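Local coordinates for phosphoribosylaminoimidazole-succinocarboxamide synthase (Pyrococcus horikoshii, PDB 3U55), which catalyses the ATP-dependent joining of L-aspartate to a carboxyaminoimidazole ribonucleotide, forming SAICAR in de novo purine biosynthesis, at residues N94-A97 / G98-K102; D190-P194 / D195-F199. All coordinates share one frame; numbering follows the deposited sequence.

Contact 1: N94-A97 / G98-K102. With SO4 (sulfate ion), chain B.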
loop_
_atom_site.group_PDB
_atom_site.type_symbol
_atom_site.label_atom_id
_atom_site.label_comp_id
_atom_site.label_asym_id
_atom_site.label_seq_id
_atom_site.Cartn_x
_atom_site.Cartn_y
_atom_site.Cartn_z
ATOM N N ASN A 94 -6.956 -14.096 5.227
ATOM C CA ASN A 94 -8.137 -14.850 4.804
ATOM C C ASN A 94 -9.416 -14.308 5.440
ATOM O O ASN A 94 -10.507 -14.370 4.847
ATOM C CB ASN A 94 -7.980 -16.311 5.211
ATOM C CG ASN A 94 -6.793 -16.974 4.555
ATOM O OD1 ASN A 94 -6.670 -16.981 3.322
ATOM N ND2 ASN A 94 -5.912 -17.544 5.369
ATOM N N VAL A 95 -9.266 -13.795 6.656
ATOM C CA VAL A 95 -10.367 -13.260 7.446
ATOM C C VAL A 95 -9.954 -11.870 7.910
ATOM O O VAL A 95 -8.776 -11.647 8.221
ATOM C CB VAL A 95 -10.655 -14.174 8.661
ATOM C CG1 VAL A 95 -11.722 -13.578 9.570
ATOM C CG2 VAL A 95 -11.057 -15.570 8.199
ATOM N N VAL A 96 -10.900 -10.930 7.937
ATOM C CA VAL A 96 -10.593 -9.553 8.356
ATOM C C VAL A 96 -10.282 -9.484 9.858
ATOM O O VAL A 96 -11.061 -9.942 10.703
ATOM C CB VAL A 96 -11.715 -8.546 7.973
ATOM C CG1 VAL A 96 -11.441 -7.177 8.550
ATOM C CG2 VAL A 96 -11.860 -8.446 6.449
ATOM N N ALA A 97 -9.116 -8.919 10.167
ATOM C CA ALA A 97 -8.655 -8.734 11.539
ATOM C C ALA A 97 -7.525 -7.716 11.518
ATOM O O ALA A 97 -7.022 -7.368 10.449
ATOM C CB ALA A 97 -8.169 -10.064 12.123
ATOM N N GLY A 98 -7.139 -7.233 12.698
ATOM C CA GLY A 98 -5.983 -6.351 12.842
ATOM C C GLY A 98 -6.040 -5.079 12.019
ATOM O O GLY A 98 -7.087 -4.430 11.934
ATOM N N SER A 99 -4.909 -4.740 11.395
ATOM C CA SER A 99 -4.755 -3.468 10.670
ATOM C C SER A 99 -5.648 -3.349 9.432
ATOM O O SER A 99 -5.913 -2.246 8.961
ATOM C CB SER A 99 -3.283 -3.223 10.287
ATOM O OG SER A 99 -2.908 -3.966 9.137
ATOM N N LEU A 100 -6.114 -4.480 8.908
ATOM C CA LEU A 100 -6.966 -4.460 7.719
ATOM C C LEU A 100 -8.260 -3.677 7.954
ATOM O O LEU A 100 -8.787 -3.051 7.030
ATOM C CB LEU A 100 -7.266 -5.877 7.218
ATOM C CG LEU A 100 -8.015 -6.000 5.879
ATOM C CD1 LEU A 100 -7.296 -5.270 4.742
ATOM C CD2 LEU A 100 -8.243 -7.464 5.525
ATOM N N LYS A 101 -8.758 -3.713 9.189
ATOM C CA LYS A 101 -9.969 -2.975 9.573
ATOM C C LYS A 101 -9.829 -1.461 9.407
ATOM O O LYS A 101 -10.828 -0.748 9.348
ATOM C CB LYS A 101 -10.352 -3.287 11.025
ATOM C CG LYS A 101 -10.756 -4.741 11.286
ATOM C CD LYS A 101 -11.173 -4.958 12.742
ATOM C CE LYS A 101 -10.037 -4.637 13.712
ATOM N NZ LYS A 101 -10.360 -5.046 15.104
ATOM N N LYS A 102 -8.588 -0.979 9.345
ATOM C CA LYS A 102 -8.312 0.441 9.150
ATOM C C LYS A 102 -8.033 0.768 7.681
ATOM O O LYS A 102 -7.791 1.922 7.324
ATOM C CB LYS A 102 -7.142 0.884 10.043
ATOM C CG LYS A 102 -7.453 0.852 11.538
ATOM C CD LYS A 102 -6.184 0.867 12.384
HETATM S S SO4 B . -1.681 -6.519 11.650
HETATM O O1 SO4 B . -3.039 -6.844 11.250
HETATM O O2 SO4 B . -1.123 -7.584 12.475
HETATM O O3 SO4 B . -0.886 -6.331 10.436
HETATM O O4 SO4 B . -1.686 -5.290 12.434
#
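Leu-100 N reaches back to Ala-97 O, and this weak hydrogen bond of 3.4 Å closes a type II' beta turn, with Gly-98 and Ser-99 at its corners, that carries the loop after strand 84-93 into the 3-10 segment 99-102. Ala-97, which the turn buries most, turns its methyl away from the turn and against Val-172 and Asp-173 of strand 169-180; a short apolar side chain suits a place hemmed in by another strand. Val-96, just before it, uses both branches. With chi1 at 174°, its CG1 stands opposite the backbone N and lies 3.7 Å from Lys-101 CG, while CG2 meets Leu-100 CD2 at 3.9 Å, the two side chains crossing at about a right angle. Leu-100 also packs on His-135 of the second subunit. Lys-101 touches Val-96 with the CG of its stem, and its NZ forms a salt bridge with Glu-108. A sulfate, probably from the crystallisation liquor, is held by Ser-99 N at the start of the 3-10 segment, probably where the substrate phosphate binds in related enzymes. Ser-99 N points at SO4 O1 across 2.8 Å with a nearly straight bond (164°), and Arg-93 and Arg-198 supply further donors. Gly-98 makes this approach possible: the second position of a type II' turn puts it at phi 57°, a value most residues with a side chain avoid, and a beta-carbon built on it would fall 2.1 Å from SO4 O1, whereas its bare CA stays 3.4 Å from that oxygen.

Contact 2: D190-P194 / D195-F199. With SO4 (sulfate ion), chain B.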
loop_
_atom_site.group_PDB
_atom_site.type_symbol
_atom_site.label_atom_id
_atom_site.label_comp_id
_atom_site.label_asym_id
_atom_site.label_seq_id
_atom_site.Cartn_x
_atom_site.Cartn_y
_atom_site.Cartn_z
ATOM N N ASP A 190 12.522 -16.471 8.823
ATOM C CA ASP A 190 11.886 -16.086 10.091
ATOM C C ASP A 190 11.205 -17.284 10.781
ATOM O O ASP A 190 11.796 -18.372 10.861
ATOM C CB ASP A 190 10.926 -14.886 9.897
ATOM C CG ASP A 190 10.594 -14.178 11.208
ATOM O OD1 ASP A 190 9.397 -14.087 11.557
ATOM O OD2 ASP A 190 11.528 -13.724 11.901
ATOM N N GLU A 191 9.980 -17.085 11.268
ATOM C CA GLU A 191 9.271 -18.093 12.060
ATOM C C GLU A 191 7.832 -18.251 11.584
ATOM O O GLU A 191 7.315 -17.405 10.845
ATOM C CB GLU A 191 9.275 -17.699 13.551
ATOM C CG GLU A 191 8.382 -16.498 13.876
ATOM C CD GLU A 191 8.350 -16.134 15.356
ATOM O OE1 GLU A 191 7.736 -16.869 16.159
ATOM O OE2 GLU A 191 8.926 -15.089 15.711
ATOM N N ILE A 192 7.190 -19.334 12.015
ATOM C CA ILE A 192 5.749 -19.507 11.830
ATOM C C ILE A 192 5.202 -20.013 13.157
ATOM O O ILE A 192 5.452 -21.158 13.540
ATOM C CB ILE A 192 5.391 -20.496 10.685
ATOM C CG1 ILE A 192 6.026 -20.068 9.359
ATOM C CG2 ILE A 192 3.868 -20.609 10.529
ATOM C CD1 ILE A 192 5.861 -21.082 8.240
ATOM N N SER A 193 4.474 -19.148 13.857
ATOM C CA SER A 193 4.052 -19.420 15.227
ATOM C C SER A 193 2.821 -18.594 15.592
ATOM O O SER A 193 2.400 -17.727 14.821
ATOM C CB SER A 193 5.192 -19.074 16.195
ATOM O OG SER A 193 5.314 -17.669 16.324
ATOM N N PRO A 194 2.247 -18.840 16.787
ATOM C CA PRO A 194 1.144 -18.002 17.253
ATOM C C PRO A 194 1.541 -16.534 17.477
ATOM O O PRO A 194 0.666 -15.693 17.688
ATOM C CB PRO A 194 0.746 -18.663 18.576
ATOM C CG PRO A 194 1.187 -20.083 18.432
ATOM C CD PRO A 194 2.470 -19.993 17.679
ATOM N N ASP A 195 2.841 -16.241 17.445
ATOM C CA ASP A 195 3.336 -14.856 17.433
ATOM C C ASP A 195 3.133 -14.167 16.074
ATOM O O ASP A 195 2.903 -12.956 16.017
ATOM C CB ASP A 195 4.833 -14.804 17.789
ATOM C CG ASP A 195 5.092 -14.585 19.281
ATOM O OD1 ASP A 195 6.187 -14.090 19.622
ATOM O OD2 ASP A 195 4.214 -14.898 20.110
ATOM N N THR A 196 3.232 -14.936 14.992
ATOM C CA THR A 196 3.214 -14.377 13.635
ATOM C C THR A 196 1.946 -14.702 12.831
ATOM O O THR A 196 1.796 -14.266 11.689
ATOM C CB THR A 196 4.454 -14.819 12.836
ATOM O OG1 THR A 196 4.513 -16.250 12.788
ATOM C CG2 THR A 196 5.728 -14.263 13.472
ATOM N N CYS A 197 1.042 -15.464 13.436
ATOM C CA CYS A 197 -0.203 -15.865 12.783
ATOM C C CYS A 197 -1.370 -15.487 13.677
ATOM O O CYS A 197 -1.229 -15.439 14.900
ATOM C CB CYS A 197 -0.253 -17.377 12.586
ATOM S SG CYS A 197 1.099 -18.151 11.684
ATOM N N ARG A 198 -2.522 -15.235 13.067
ATOM C CA ARG A 198 -3.771 -15.246 13.820
ATOM C C ARG A 198 -4.467 -16.587 13.634
ATOM O O ARG A 198 -4.722 -17.021 12.503
ATOM C CB ARG A 198 -4.677 -14.069 13.451
ATOM C CG ARG A 198 -4.230 -12.767 14.079
ATOM C CD ARG A 198 -5.188 -11.624 13.782
ATOM N NE ARG A 198 -4.732 -10.391 14.431
ATOM C CZ ARG A 198 -3.910 -9.504 13.869
ATOM N NH1 ARG A 198 -3.462 -9.687 12.634
ATOM N NH2 ARG A 198 -3.545 -8.420 14.536
ATOM N N PHE A 199 -4.723 -17.252 14.761
ATOM C CA PHE A 199 -5.372 -18.561 14.815
ATOM C C PHE A 199 -6.651 -18.440 15.642
ATOM O O PHE A 199 -6.587 -18.038 16.798
ATOM C CB PHE A 199 -4.483 -19.584 15.539
ATOM C CG PHE A 199 -3.164 -19.898 14.867
ATOM C CD1 PHE A 199 -3.077 -20.167 13.501
ATOM C CD2 PHE A 199 -2.010 -20.005 15.640
ATOM C CE1 PHE A 199 -1.855 -20.503 12.916
ATOM C CE2 PHE A 199 -0.779 -20.339 15.062
ATOM C CZ PHE A 199 -0.701 -20.588 13.700
HETATM S S SO4 B . -1.681 -6.519 11.650
HETATM O O1 SO4 B . -3.039 -6.844 11.250
HETATM O O2 SO4 B . -1.123 -7.584 12.475
HETATM O O3 SO4 B . -0.886 -6.331 10.436
HETATM O O4 SO4 B . -1.686 -5.290 12.434
HETATM O O HOH W 1 4.366 -16.768 10.207
HETATM O O HOH W 2 8.765 -15.764 18.667
#
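Chi1 values of 57° at Thr-196 and 74° at Ser-193 tuck each hydroxyl between its own backbone N and carbonyl carbon, where both can serve one tight turn. Thr-196 OG1 accepts Ser-193 N at 3.1 Å (155°), and Thr-196 N returns a 2.9 Å bond to Ser-193 O from above the carbonyl plane. Ser-193 OG takes Asp-195 N, making an ST turn, and gives its proton to Glu-191 OE1 at 2.6 Å, arriving from above the carboxylate plane. Pro-194 suits the second position of this beta turn, its ring fixing phi, and its CG touches the edge of the Phe-199 ring 3.9 Å from CE2. The turn leads into strand 197-201, where the edge of the Arg-198 guanidinium meets the sulfate. Glu-191 crosses Thr-196 at a slant, its CG 3.5 Å from Thr-196 CG2, and a water links Glu-191 O to Thr-196 OG1. Replacing Glu-191 by alanine removes the carboxylate, which would probably leave the Ser-193 hydroxyl proton without this acceptor, cost Lys-13 one of its partners and open a gap beside Thr-196 CG2. Asp-195 OD2 is hydrogen-bonded to Tyr-224 OH. Glu-191 OE1 lies 4.7 Å from Asp-195 OD1; Lys-13, bound to Glu-191, and Lys-45, bound to Asp-195 OD1, would be expected to offset these like charges.

Contact 2 lies near the centre of the chain and is buried, whereas contact 1 sits farther out, only partly buried and against the second subunit. Both loops adjoin strand 169-180 of the same antiparallel sheet, contact 1 just after strand 84-93 and contact 2 on the way into strand 197-201. Their turns differ in chemistry: hydroxyls, a carboxylate and a water tie contact 2 together, while contact 1 relies on aliphatic packing and a weak backbone bond. Both reach the same sulfate; there Arg-198 NH2 packs 3.6 Å from Gly-98 CA, and Arg-198 CD lies against Ala-97 CB.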